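PDB 4E4U: mandalate racemase/muconate lactonizing enzyme, which probably catalyses an isomerase-type reaction of the mandelate racemase/muconate lactonizing branch of the enolase superfamily, its substrate not being established. Local coordinates for residues 75-80 with 88-93; 182-187 with 221-226; 262-267 with 289-294. All coordinates share one frame; numbering follows the deposited sequence.

Contact 1 of 3, residues 75-80 with 88-93; sequences RQAYSS and LTMMGV
Met90 and Met91, adjacent on helix 88-109, reach across to the end of helix 70-79, where Ala77 and Tyr78, with Ser80 just beyond, receive them. The two short helical segments run nearly antiparallel, at 160°, with their axes 9.6 Å apart, and the two methionine side chains lie between the backbones.

The close-packed part belongs to Met90. Its CG lies anti to its own backbone N (chi1 172°), and the chain then folds at both following torsions to lie against the end of the opposing helix. Met90 CG comes within 3.4 Å of Ala77 O, and Met90 SD sits 3.8 Å from Ala77 CB. The terminal methyl carries on past the carbonyl, placing Met90 CE 3.6 Å from Ser80 CB. The Ser80 hydroxyl beside this methyl finds its polar partners elsewhere, in Thr44 O of a second subunit and in His61.

Met91 touches more loosely. Its methyl CE approaches the backbone of Tyr78, 3.8 Å from CA, and stands 4.1 Å from Tyr78 CB, while its sulfur lies at the edge of the phenol ring, near the ring plane. The Tyr78 ring also meets the rings of Phe74 and Tyr265. On the flank turned from the methionines, Ser79 OG donates to Arg75 O at 2.8 Å. Even this side is buried: a second subunit covers it, and Arg75 NE is hydrogen-bonded to Ala173 O of the second subunit.

Joined by a short non-helical connection, the pair forms an antiparallel helical hairpin within the N-terminal capping domain of the enolase superfamily, where helices such as 47-61, packed here on Met90, accompany a three-stranded antiparallel sheet.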
loop_
_atom_site.group_PDB
_atom_site.type_symbol
_atom_site.label_atom_id
_atom_site.label_comp_id
_atom_site.label_asym_id
_atom_site.label_seq_id
_atom_site.Cartn_x
_atom_site.Cartn_y
_atom_site.Cartn_z
ATOM N N ARG A 75 8.084 -29.991 -14.467
ATOM C CA ARG A 75 7.303 -29.180 -15.400
ATOM C C ARG A 75 6.254 -30.012 -16.129
ATOM O O ARG A 75 5.132 -29.546 -16.335
ATOM C CB ARG A 75 8.194 -28.453 -16.417
ATOM C CG ARG A 75 9.114 -27.375 -15.833
ATOM C CD ARG A 75 8.383 -26.317 -15.014
ATOM N NE ARG A 75 7.288 -25.686 -15.738
ATOM C CZ ARG A 75 6.546 -24.698 -15.246
ATOM N NH1 ARG A 75 6.814 -24.206 -14.042
ATOM N NH2 ARG A 75 5.545 -24.194 -15.961
ATOM N N GLN A 76 6.607 -31.230 -16.531
ATOM C CA GLN A 76 5.636 -32.068 -17.230
ATOM C C GLN A 76 4.467 -32.431 -16.318
ATOM O O GLN A 76 3.309 -32.370 -16.724
ATOM C CB GLN A 76 6.283 -33.349 -17.779
ATOM C CG GLN A 76 7.415 -33.127 -18.777
ATOM C CD GLN A 76 7.002 -32.361 -20.019
ATOM O OE1 GLN A 76 5.920 -32.572 -20.572
ATOM N NE2 GLN A 76 7.888 -31.486 -20.489
ATOM N N ALA A 77 4.771 -32.819 -15.086
ATOM C CA ALA A 77 3.721 -33.191 -14.143
ATOM C C ALA A 77 2.842 -31.996 -13.783
ATOM O O ALA A 77 1.616 -32.091 -13.761
ATOM C CB ALA A 77 4.332 -33.800 -12.886
ATOM N N TYR A 78 3.491 -30.871 -13.488
ATOM C CA TYR A 78 2.816 -29.631 -13.128
ATOM C C TYR A 78 1.873 -29.143 -14.227
ATOM O O TYR A 78 0.869 -28.499 -13.945
ATOM C CB TYR A 78 3.885 -28.571 -12.815
ATOM C CG TYR A 78 3.371 -27.228 -12.350
ATOM C CD1 TYR A 78 2.776 -27.080 -11.106
ATOM C CD2 TYR A 78 3.514 -26.098 -13.142
ATOM C CE1 TYR A 78 2.332 -25.855 -10.668
ATOM C CE2 TYR A 78 3.063 -24.863 -12.717
ATOM C CZ TYR A 78 2.468 -24.746 -11.476
ATOM O OH TYR A 78 2.012 -23.528 -11.020
ATOM N N SER A 79 2.205 -29.461 -15.475
ATOM C CA SER A 79 1.465 -28.958 -16.633
ATOM C C SER A 79 0.414 -29.937 -17.153
ATOM O O SER A 79 -0.404 -29.581 -18.008
ATOM C CB SER A 79 2.450 -28.642 -17.759
ATOM O OG SER A 79 3.378 -27.654 -17.331
ATOM N N SER A 80 0.449 -31.164 -16.630
ATOM C CA SER A 80 -0.328 -32.293 -17.139
ATOM C C SER A 80 -1.797 -31.968 -17.403
ATOM O O SER A 80 -2.509 -31.502 -16.513
ATOM C CB SER A 80 -0.225 -33.460 -16.150
ATOM O OG SER A 80 -0.805 -34.644 -16.673
ATOM N N LEU A 88 -2.875 -30.831 -6.164
ATOM C CA LEU A 88 -2.287 -31.329 -4.923
ATOM C C LEU A 88 -1.885 -32.812 -4.992
ATOM O O LEU A 88 -0.800 -33.190 -4.546
ATOM C CB LEU A 88 -3.262 -31.097 -3.768
ATOM C CG LEU A 88 -2.762 -31.444 -2.367
ATOM C CD1 LEU A 88 -1.630 -30.518 -1.934
ATOM C CD2 LEU A 88 -3.913 -31.373 -1.389
ATOM N N THR A 89 -2.748 -33.654 -5.550
ATOM C CA THR A 89 -2.418 -35.072 -5.641
ATOM C C THR A 89 -1.277 -35.298 -6.623
ATOM O O THR A 89 -0.361 -36.075 -6.339
ATOM C CB THR A 89 -3.646 -35.930 -6.007
ATOM O OG1 THR A 89 -4.621 -35.830 -4.962
ATOM C CG2 THR A 89 -3.263 -37.389 -6.189
ATOM N N MET A 90 -1.306 -34.600 -7.757
ATOM C CA MET A 90 -0.233 -34.741 -8.744
ATOM C C MET A 90 1.098 -34.334 -8.136
ATOM O O MET A 90 2.116 -34.977 -8.372
ATOM C CB MET A 90 -0.513 -33.890 -9.982
ATOM C CG MET A 90 0.654 -33.833 -10.968
ATOM S SD MET A 90 1.148 -35.449 -11.621
ATOM C CE MET A 90 0.282 -35.427 -13.190
ATOM N N MET A 91 1.097 -33.268 -7.344
ATOM C CA MET A 91 2.335 -32.828 -6.730
ATOM C C MET A 91 2.874 -33.854 -5.736
ATOM O O MET A 91 4.084 -34.075 -5.669
ATOM C CB MET A 91 2.169 -31.454 -6.104
ATOM C CG MET A 91 2.001 -30.334 -7.131
ATOM S SD MET A 91 3.428 -30.091 -8.214
ATOM C CE MET A 91 3.003 -31.062 -9.658
ATOM N N GLY A 92 1.993 -34.496 -4.970
ATOM C CA GLY A 92 2.425 -35.591 -4.114
ATOM C C GLY A 92 3.049 -36.723 -4.915
ATOM O O GLY A 92 4.118 -37.233 -4.575
ATOM N N VAL A 93 2.390 -37.114 -5.999
ATOM C CA VAL A 93 2.902 -38.197 -6.832
ATOM C C VAL A 93 4.260 -37.857 -7.432
ATOM O O VAL A 93 5.203 -38.655 -7.351
ATOM C CB VAL A 93 1.914 -38.573 -7.950
ATOM C CG1 VAL A 93 2.521 -39.620 -8.880
ATOM C CG2 VAL A 93 0.616 -39.082 -7.348
#

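Contact 2 of 3, residues 182-187 with 221-226; sequences EVLDRC and AKRLEK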
loop_
_atom_site.group_PDB
_atom_site.type_symbol
_atom_site.label_atom_id
_atom_site.label_comp_id
_atom_site.label_asym_id
_atom_site.label_seq_id
_atom_site.Cartn_x
_atom_site.Cartn_y
_atom_site.Cartn_z
ATOM N N GLU A 182 -13.676 -23.033 27.220
ATOM C CA GLU A 182 -13.121 -24.227 27.848
ATOM C C GLU A 182 -11.951 -24.797 27.047
ATOM O O GLU A 182 -10.963 -25.264 27.623
ATOM C CB GLU A 182 -14.203 -25.275 28.071
ATOM C CG GLU A 182 -15.123 -24.898 29.211
ATOM C CD GLU A 182 -16.202 -25.921 29.457
ATOM O OE1 GLU A 182 -16.811 -26.398 28.472
ATOM O OE2 GLU A 182 -16.440 -26.239 30.638
ATOM N N VAL A 183 -12.040 -24.748 25.721
ATOM C CA VAL A 183 -10.933 -25.226 24.902
ATOM C C VAL A 183 -9.750 -24.257 24.985
ATOM O O VAL A 183 -8.606 -24.692 25.113
ATOM C CB VAL A 183 -11.370 -25.502 23.453
ATOM C CG1 VAL A 183 -10.169 -25.776 22.558
ATOM C CG2 VAL A 183 -12.339 -26.680 23.424
ATOM N N LEU A 184 -10.019 -22.951 24.953
ATOM C CA LEU A 184 -8.948 -21.969 25.127
ATOM C C LEU A 184 -8.240 -22.185 26.465
ATOM O O LEU A 184 -7.011 -22.154 26.534
ATOM C CB LEU A 184 -9.483 -20.539 25.033
ATOM C CG LEU A 184 -10.016 -20.093 23.666
ATOM C CD1 LEU A 184 -10.767 -18.773 23.777
ATOM C CD2 LEU A 184 -8.870 -19.962 22.665
ATOM N N ASP A 185 -9.016 -22.416 27.523
ATOM C CA ASP A 185 -8.445 -22.684 28.839
ATOM C C ASP A 185 -7.550 -23.922 28.811
ATOM O O ASP A 185 -6.475 -23.940 29.410
ATOM C CB ASP A 185 -9.551 -22.926 29.873
ATOM C CG ASP A 185 -10.268 -21.654 30.299
ATOM O OD1 ASP A 185 -9.791 -20.542 29.996
ATOM O OD2 ASP A 185 -11.315 -21.779 30.970
ATOM N N ARG A 186 -8.009 -24.965 28.128
ATOM C CA ARG A 186 -7.259 -26.214 28.055
ATOM C C ARG A 186 -5.946 -26.013 27.302
ATOM O O ARG A 186 -4.912 -26.553 27.693
ATOM C CB ARG A 186 -8.097 -27.308 27.390
ATOM C CG ARG A 186 -7.385 -28.639 27.277
ATOM C CD ARG A 186 -8.304 -29.690 26.698
ATOM N NE ARG A 186 -8.566 -29.443 25.282
ATOM C CZ ARG A 186 -9.696 -29.760 24.655
ATOM N NH1 ARG A 186 -10.710 -30.307 25.315
ATOM N NH2 ARG A 186 -9.823 -29.513 23.363
ATOM N N CYS A 187 -5.984 -25.230 26.230
ATOM C CA CYS A 187 -4.774 -24.954 25.455
ATOM C C CYS A 187 -3.725 -24.279 26.328
ATOM O O CYS A 187 -2.545 -24.646 26.312
ATOM C CB CYS A 187 -5.084 -24.058 24.253
ATOM S SG CYS A 187 -6.049 -24.848 22.958
ATOM N N ALA A 221 -3.660 -17.018 20.606
ATOM C CA ALA A 221 -2.274 -16.562 20.652
ATOM C C ALA A 221 -2.007 -15.657 21.858
ATOM O O ALA A 221 -0.977 -15.793 22.519
ATOM C CB ALA A 221 -1.894 -15.855 19.358
ATOM N N LYS A 222 -2.933 -14.750 22.164
ATOM C CA LYS A 222 -2.718 -13.842 23.294
ATOM C C LYS A 222 -2.563 -14.611 24.601
ATOM O O LYS A 222 -1.781 -14.212 25.455
ATOM C CB LYS A 222 -3.825 -12.788 23.404
ATOM C CG LYS A 222 -3.978 -11.866 22.191
ATOM C CD LYS A 222 -2.684 -11.605 21.413
ATOM C CE LYS A 222 -1.861 -10.478 21.998
ATOM N NZ LYS A 222 -0.703 -10.154 21.104
ATOM N N ARG A 223 -3.288 -15.718 24.738
ATOM C CA ARG A 223 -3.187 -16.574 25.917
ATOM C C ARG A 223 -1.892 -17.364 25.981
ATOM O O ARG A 223 -1.391 -17.662 27.070
ATOM C CB ARG A 223 -4.352 -17.550 25.950
ATOM C CG ARG A 223 -5.679 -16.915 26.293
ATOM C CD ARG A 223 -6.781 -17.886 25.966
ATOM N NE ARG A 223 -8.118 -17.460 26.367
ATOM C CZ ARG A 223 -8.790 -17.968 27.395
ATOM N NH1 ARG A 223 -8.240 -18.897 28.170
ATOM N NH2 ARG A 223 -10.020 -17.550 27.640
ATOM N N LEU A 224 -1.357 -17.714 24.816
ATOM C CA LEU A 224 -0.183 -18.575 24.756
ATOM C C LEU A 224 1.127 -17.811 24.873
ATOM O O LEU A 224 2.165 -18.407 25.175
ATOM C CB LEU A 224 -0.183 -19.397 23.465
ATOM C CG LEU A 224 -1.386 -20.320 23.270
ATOM C CD1 LEU A 224 -1.168 -21.179 22.035
ATOM C CD2 LEU A 224 -1.644 -21.185 24.508
ATOM N N GLU A 225 1.090 -16.503 24.632
ATOM C CA GLU A 225 2.327 -15.721 24.596
ATOM C C GLU A 225 3.154 -15.825 25.878
ATOM O O GLU A 225 4.381 -15.866 25.824
ATOM C CB GLU A 225 2.047 -14.255 24.239
ATOM C CG GLU A 225 1.762 -14.066 22.752
ATOM C CD GLU A 225 1.312 -12.663 22.369
ATOM O OE1 GLU A 225 1.157 -11.801 23.254
ATOM O OE2 GLU A 225 1.095 -12.417 21.164
ATOM N N LYS A 226 2.489 -15.901 27.027
ATOM C CA LYS A 226 3.216 -15.959 28.293
ATOM C C LYS A 226 4.069 -17.222 28.443
ATOM O O LYS A 226 4.951 -17.268 29.295
ATOM C CB LYS A 226 2.257 -15.827 29.486
ATOM C CG LYS A 226 1.307 -17.011 29.671
ATOM C CD LYS A 226 0.394 -16.836 30.895
ATOM C CE LYS A 226 -0.778 -15.889 30.632
ATOM N NZ LYS A 226 -1.748 -16.410 29.606
HETATM O O HOH W 1 -11.237 -18.174 30.183
#
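Leu184 opens the contact on helix 181-198 by laying its CB over the middle of one face of the Arg223 guanidinium, 3.6 Å from Arg223 CZ. The two side chains cross at about a right angle, and Leu184 CD1 extends the apolar cover toward Arg223 NE. Arg223 can reach this far because its chain is extended from CG to NE.

Asp185, next in sequence, takes the edge of the same group. Although its CB leaves the helix on the side away from helix 214-224, the carboxylate swings back, and Asp185 OD1 accepts a hydrogen bond from Arg223 NH1 at 2.9 Å. This salt bridge uses the anti lone pair of the oxygen and lies close to the guanidinium plane, with an N-H...O angle of 159°; the carboxylate itself is turned 45° from that plane. A water links the same OD1 to Arg223 NH2, so the charged pair is joined both directly and through solvent. Both groups have further partners: Arg223 NH1 also pairs with Glu188, Arg223 NH2 with Asp228 of a third subunit, and Asp185 OD2 with Ser200 of that subunit.

Nearly one turn on from Leu184, Cys187 meets Leu224 in a slacker contact: Leu224 CD2 stands 4.0 Å from the carbonyl Cys187 O and 4.5 Å from Cys187 CB, the latter apolar.

Helices 181-198 and 214-224 are thus neighbours on the outside of the enolase-type barrel. Strand 203-206 runs between them in sequence, and its Phe206 touches both Cys187 and Leu224, while the third subunit borders the polar Asp185-Arg223 side.

Contact 3 of 3, residues 262-267 with 289-294; sequences TTKYEF and LLEAKK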
loop_
_atom_site.group_PDB
_atom_site.type_symbol
_atom_site.label_atom_id
_atom_site.label_comp_id
_atom_site.label_asym_id
_atom_site.label_seq_id
_atom_site.Cartn_x
_atom_site.Cartn_y
_atom_site.Cartn_z
ATOM N N THR A 262 1.821 -26.711 -1.485
ATOM C CA THR A 262 2.633 -27.399 -2.469
ATOM C C THR A 262 3.148 -26.426 -3.523
ATOM O O THR A 262 2.450 -25.483 -3.901
ATOM C CB THR A 262 1.853 -28.559 -3.134
ATOM O OG1 THR A 262 2.725 -29.257 -4.028
ATOM C CG2 THR A 262 0.612 -28.049 -3.880
ATOM N N THR A 263 4.365 -26.691 -4.000
ATOM C CA THR A 263 5.111 -25.884 -4.973
ATOM C C THR A 263 5.614 -24.544 -4.451
ATOM O O THR A 263 5.055 -23.950 -3.518
ATOM C CB THR A 263 4.355 -25.610 -6.313
ATOM O OG1 THR A 263 3.469 -24.485 -6.178
ATOM C CG2 THR A 263 3.611 -26.844 -6.821
ATOM N N LYS A 264 6.665 -24.058 -5.102
ATOM C CA LYS A 264 7.229 -22.755 -4.794
ATOM C C LYS A 264 6.222 -21.626 -5.008
ATOM O O LYS A 264 6.318 -20.592 -4.362
ATOM C CB LYS A 264 8.473 -22.521 -5.645
ATOM C CG LYS A 264 8.211 -22.562 -7.147
ATOM C CD LYS A 264 9.525 -22.726 -7.911
ATOM C CE LYS A 264 9.309 -23.010 -9.389
ATOM N NZ LYS A 264 8.654 -24.340 -9.608
ATOM N N TYR A 265 5.257 -21.818 -5.900
ATOM C CA TYR A 265 4.283 -20.767 -6.180
ATOM C C TYR A 265 3.382 -20.481 -4.977
ATOM O O TYR A 265 3.062 -19.332 -4.691
ATOM C CB TYR A 265 3.456 -21.126 -7.411
ATOM C CG TYR A 265 4.315 -21.368 -8.629
ATOM C CD1 TYR A 265 4.959 -20.312 -9.267
ATOM C CD2 TYR A 265 4.492 -22.649 -9.140
ATOM C CE1 TYR A 265 5.755 -20.530 -10.385
ATOM C CE2 TYR A 265 5.284 -22.872 -10.254
ATOM C CZ TYR A 265 5.905 -21.812 -10.872
ATOM O OH TYR A 265 6.688 -22.044 -11.975
ATOM N N GLU A 266 2.988 -21.529 -4.259
ATOM C CA GLU A 266 2.155 -21.351 -3.075
ATOM C C GLU A 266 2.944 -20.766 -1.914
ATOM O O GLU A 266 2.454 -19.901 -1.190
ATOM C CB GLU A 266 1.474 -22.661 -2.674
ATOM C CG GLU A 266 0.445 -23.095 -3.692
ATOM C CD GLU A 266 -0.383 -24.302 -3.271
ATOM O OE1 GLU A 266 -0.264 -24.772 -2.113
ATOM O OE2 GLU A 266 -1.170 -24.778 -4.116
ATOM N N PHE A 267 4.175 -21.235 -1.727
ATOM C CA PHE A 267 5.002 -20.672 -0.674
ATOM C C PHE A 267 5.376 -19.214 -0.955
ATOM O O PHE A 267 5.492 -18.424 -0.028
ATOM C CB PHE A 267 6.220 -21.550 -0.390
ATOM C CG PHE A 267 5.883 -22.785 0.393
ATOM C CD1 PHE A 267 5.803 -22.732 1.778
ATOM C CD2 PHE A 267 5.593 -23.985 -0.253
ATOM C CE1 PHE A 267 5.476 -23.862 2.509
ATOM C CE2 PHE A 267 5.262 -25.123 0.475
ATOM C CZ PHE A 267 5.202 -25.056 1.859
ATOM N N LEU A 289 12.576 -32.953 -4.172
ATOM C CA LEU A 289 13.715 -32.329 -3.508
ATOM C C LEU A 289 14.171 -31.023 -4.149
ATOM O O LEU A 289 14.518 -30.082 -3.445
ATOM C CB LEU A 289 14.880 -33.312 -3.419
ATOM C CG LEU A 289 14.712 -34.347 -2.311
ATOM C CD1 LEU A 289 15.749 -35.446 -2.449
ATOM C CD2 LEU A 289 14.841 -33.677 -0.945
ATOM N N LEU A 290 14.187 -30.952 -5.474
ATOM C CA LEU A 290 14.580 -29.695 -6.104
ATOM C C LEU A 290 13.545 -28.606 -5.822
ATOM O O LEU A 290 13.904 -27.483 -5.472
ATOM C CB LEU A 290 14.827 -29.864 -7.603
ATOM C CG LEU A 290 15.267 -28.576 -8.307
ATOM C CD1 LEU A 290 16.532 -28.007 -7.677
ATOM C CD2 LEU A 290 15.452 -28.799 -9.801
ATOM N N GLU A 291 12.261 -28.940 -5.948
ATOM C CA GLU A 291 11.225 -27.973 -5.612
ATOM C C GLU A 291 11.311 -27.559 -4.134
ATOM O O GLU A 291 11.127 -26.389 -3.797
ATOM C CB GLU A 291 9.838 -28.510 -5.973
ATOM C CG GLU A 291 8.725 -27.470 -5.900
ATOM C CD GLU A 291 8.696 -26.478 -7.058
ATOM O OE1 GLU A 291 9.587 -26.490 -7.946
ATOM O OE2 GLU A 291 7.742 -25.685 -7.084
ATOM N N ALA A 292 11.619 -28.509 -3.252
ATOM C CA ALA A 292 11.795 -28.169 -1.838
ATOM C C ALA A 292 12.992 -27.235 -1.625
ATOM O O ALA A 292 12.927 -26.307 -0.828
ATOM C CB ALA A 292 11.928 -29.438 -0.992
ATOM N N LYS A 293 14.079 -27.478 -2.348
ATOM C CA LYS A 293 15.235 -26.584 -2.308
ATOM C C LYS A 293 14.844 -25.179 -2.766
ATOM O O LYS A 293 15.282 -24.178 -2.186
ATOM C CB LYS A 293 16.361 -27.136 -3.187
ATOM C CG LYS A 293 17.652 -26.336 -3.158
ATOM C CD LYS A 293 18.446 -26.620 -1.898
ATOM C CE LYS A 293 19.684 -25.750 -1.829
ATOM N NZ LYS A 293 20.520 -26.067 -0.639
ATOM N N LYS A 294 13.991 -25.097 -3.784
ATOM C CA LYS A 294 13.518 -23.806 -4.272
ATOM C C LYS A 294 12.679 -23.088 -3.210
ATOM O O LYS A 294 12.789 -21.872 -3.029
ATOM C CB LYS A 294 12.734 -23.980 -5.575
ATOM C CG LYS A 294 13.631 -24.387 -6.733
ATOM C CD LYS A 294 12.887 -24.471 -8.063
ATOM C CE LYS A 294 13.831 -24.890 -9.196
ATOM N NZ LYS A 294 13.105 -25.026 -10.492
#
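Lys264 grips the carboxylate of Glu291 with both its backbone and its side chain. The amide N of Lys264 donates to Glu291 OE2 at 2.8 Å in an almost straight bond (176°); the N-H meets OE2 on its anti side, well out of the carboxylate plane. From the other end of the residue, Lys264 NZ forms a salt bridge to Glu291 OE1 at 2.9 Å, using that oxygen's syn lone pair, with a weak second bond to OE2. Lys264 can close on the carboxylate in this way because its CG sits between the backbone N and carbonyl carbon (chi1 60°) and the chain bends at its last torsion, carrying the ammonium back across the glutamate.

The lysine's methylenes wrap the same acid, Lys264 CG lying 3.2 Å from Glu291 OE2. Thr263 adds its CB at 3.5 Å from Glu291 OE2, so OE2 is also touched by carbon atoms of both residues near the start of the helix. Farther out, Lys264 CD packs on Lys294 CD at 3.8 Å. The two ammonium groups, NZ to NZ 4.6 Å apart, lie among carboxylates: Lys294 NZ pairs with Glu71 and with Glu300 of a fourth subunit.

The two helical segments run roughly parallel, at 24°, as expected for successive outer helices of a beta/alpha barrel separated by one strand, here 278-279, in the enolase C-terminal domain.

How the contacts relate
All three contacts are largely buried, yet they differ in chemistry. Contact 1 belongs to the N-terminal domain and is mainly apolar, with no salt bridge, whereas contacts 2 and 3 join helices of the C-terminal barrel and each centre on a salt bridge. Contact 2 lies farthest out, its centre about 25 Å from the centre of the chain, and includes partly exposed charged residues and a bridging water; the ion pair of contact 3 is buried. Contacts 1 and 3 meet across the domain boundary, their centres about 12 Å apart: Met91 packs on Thr262 and Thr263, and Arg75 lies beside Tyr265. Contact 2 is remote from both. Other subunits border every contact.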